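Local coordinates for protein putative TRAP PERIPLASMIC SOLUTE BINDING PROTEIN (PDB 4PBQ) that binds L-gulonate and probably delivers such sugar acids to a TRAP transporter as its periplasmic solute-binding component, at residues A[136-141]-A[233-238]. Sequence-based numbering, arbitrary orientation.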
loop_
_atom_site.group_PDB
_atom_site.type_symbol
_atom_site.label_atom_id
_atom_site.label_comp_id
_atom_site.label_asym_id
_atom_site.label_seq_id
_atom_site.Cartn_x
_atom_site.Cartn_y
_atom_site.Cartn_z
ATOM N N ILE A 136 6.389 12.760 -10.658
ATOM C CA ILE A 136 6.517 11.307 -10.555
ATOM C C ILE A 136 5.882 10.630 -11.755
ATOM O O ILE A 136 4.745 10.943 -12.127
ATOM C CB ILE A 136 5.896 10.782 -9.239
ATOM C CG1 ILE A 136 6.669 11.289 -8.027
ATOM C CG2 ILE A 136 5.877 9.257 -9.210
ATOM C CD1 ILE A 136 6.030 10.942 -6.664
ATOM N N LYS A 137 6.618 9.684 -12.343
ATOM C CA LYS A 137 6.071 8.811 -13.371
ATOM C C LYS A 137 5.683 7.461 -12.767
ATOM O O LYS A 137 6.513 6.741 -12.198
ATOM C CB LYS A 137 7.094 8.613 -14.486
ATOM C CG LYS A 137 6.736 7.531 -15.482
ATOM C CD LYS A 137 5.575 7.938 -16.391
ATOM C CE LYS A 137 5.292 6.788 -17.369
ATOM N NZ LYS A 137 4.285 7.196 -18.383
ATOM N N LEU A 138 4.407 7.102 -12.893
ATOM C CA LEU A 138 3.942 5.806 -12.406
ATOM C C LEU A 138 4.168 4.730 -13.444
ATOM O O LEU A 138 3.768 4.898 -14.590
ATOM C CB LEU A 138 2.452 5.851 -12.081
ATOM C CG LEU A 138 1.915 4.552 -11.455
ATOM C CD1 LEU A 138 2.500 4.218 -10.127
ATOM C CD2 LEU A 138 0.407 4.619 -11.356
ATOM N N LEU A 139 4.833 3.642 -13.052
ATOM C CA LEU A 139 5.100 2.523 -13.959
ATOM C C LEU A 139 4.199 1.313 -13.734
ATOM O O LEU A 139 3.932 0.576 -14.684
ATOM C CB LEU A 139 6.563 2.078 -13.846
ATOM C CG LEU A 139 7.595 3.115 -14.295
ATOM C CD1 LEU A 139 9.012 2.588 -14.054
ATOM C CD2 LEU A 139 7.358 3.470 -15.756
ATOM N N ALA A 140 3.748 1.086 -12.498
ATOM C CA ALA A 140 2.900 -0.074 -12.209
ATOM C C ALA A 140 2.140 0.062 -10.901
ATOM O O ALA A 140 2.660 0.590 -9.923
ATOM C CB ALA A 140 3.745 -1.342 -12.167
ATOM N N TYR A 141 0.911 -0.448 -10.887
ATOM C CA TYR A 141 0.188 -0.707 -9.655
ATOM C C TYR A 141 0.368 -2.164 -9.240
ATOM O O TYR A 141 -0.133 -3.090 -9.924
ATOM C CB TYR A 141 -1.300 -0.498 -9.888
ATOM C CG TYR A 141 -1.764 0.930 -10.040
ATOM C CD1 TYR A 141 -1.936 1.758 -8.931
ATOM C CD2 TYR A 141 -2.081 1.428 -11.294
ATOM C CE1 TYR A 141 -2.389 3.057 -9.086
ATOM C CE2 TYR A 141 -2.556 2.720 -11.463
ATOM C CZ TYR A 141 -2.717 3.522 -10.355
ATOM O OH TYR A 141 -3.173 4.805 -10.519
ATOM N N PRO A 233 -2.469 -0.582 -2.456
ATOM C CA PRO A 233 -1.574 -0.865 -3.586
ATOM C C PRO A 233 -0.159 -0.407 -3.282
ATOM O O PRO A 233 0.032 0.499 -2.473
ATOM C CB PRO A 233 -2.127 0.005 -4.698
ATOM C CG PRO A 233 -3.221 0.789 -4.132
ATOM C CD PRO A 233 -3.196 0.676 -2.663
ATOM N N GLY A 234 0.807 -1.036 -3.939
ATOM C CA GLY A 234 2.188 -0.579 -3.928
ATOM C C GLY A 234 2.548 -0.054 -5.313
ATOM O O GLY A 234 2.554 -0.803 -6.300
ATOM N N LEU A 235 2.820 1.245 -5.397
ATOM C CA LEU A 235 3.048 1.920 -6.668
ATOM C C LEU A 235 4.525 1.897 -7.032
ATOM O O LEU A 235 5.351 2.412 -6.290
ATOM C CB LEU A 235 2.570 3.376 -6.585
ATOM C CG LEU A 235 1.070 3.665 -6.750
ATOM C CD1 LEU A 235 0.208 2.748 -6.012
ATOM C CD2 LEU A 235 0.848 5.143 -6.316
ATOM N N LEU A 236 4.849 1.318 -8.183
ATOM C CA LEU A 236 6.219 1.354 -8.693
ATOM C C LEU A 236 6.366 2.599 -9.521
ATOM O O LEU A 236 5.649 2.789 -10.509
ATOM C CB LEU A 236 6.478 0.145 -9.585
ATOM C CG LEU A 236 7.829 0.096 -10.278
ATOM C CD1 LEU A 236 8.973 0.118 -9.272
ATOM C CD2 LEU A 236 7.880 -1.181 -11.102
ATOM N N GLN A 237 7.314 3.439 -9.123
ATOM C CA GLN A 237 7.427 4.787 -9.635
ATOM C C GLN A 237 8.862 5.114 -10.029
ATOM O O GLN A 237 9.786 4.571 -9.454
ATOM C CB GLN A 237 7.026 5.774 -8.535
ATOM C CG GLN A 237 5.571 5.696 -8.130
ATOM C CD GLN A 237 5.345 6.244 -6.729
ATOM O OE1 GLN A 237 5.088 7.442 -6.543
ATOM N NE2 GLN A 237 5.510 5.383 -5.738
ATOM N N ILE A 238 9.016 6.033 -10.976
ATOM C CA ILE A 238 10.341 6.552 -11.333
ATOM C C ILE A 238 10.228 8.079 -11.295
ATOM O O ILE A 238 9.227 8.651 -11.714
ATOM C CB ILE A 238 10.812 5.984 -12.691
ATOM C CG1 ILE A 238 12.234 6.421 -13.041
ATOM C CG2 ILE A 238 9.927 6.389 -13.794
ATOM C CD1 ILE A 238 12.962 5.326 -13.880
#
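Leu236 is matched by two residues, Leu139 and Ala140, a classic beta bulge in the antiparallel pairing of 136-141 with 233-238. Leu236 O takes both amides, Leu139 N at 2.8 Å and Ala140 N at 3.2 Å, and Leu236 N bonds Ala140 O. Beyond the bulge, Lys137 and Ile238 exchange two backbone hydrogen bonds. On the face with Leu138, Tyr141, Leu235 and Gln237, Leu138 swings CG anti to its amide nitrogen (chi1 -175°): CD1 reaches Leu235 CB at 3.6 Å, and CD2 lies over one face of the Tyr141 ring, towards its rim. Leu235 runs alongside that ring, its CD1 3.8 Å from Tyr141 CD1. Gln237 carries its amide past Ile136, whose CG2 packs 3.3 Å from Gln237 OE1; Gln237 NE2 bonds Leu235 O from above the carbonyl plane and also Thr89 OG1. On the face of Lys137, Ala140, Leu236 and Ile238, the bulged Leu139 points at the opposite strand, CD1 3.9 Å from Ile238 CG2. Helix 248-281 covers this face through Phe254, Ala258 and Tyr261, and Trp243 of helix 240-243 packs there too, whereas Ile136 and Gln237 touch Leu79 of helix 72-81. Strand 86-89 pairs with the other edge of 231-239.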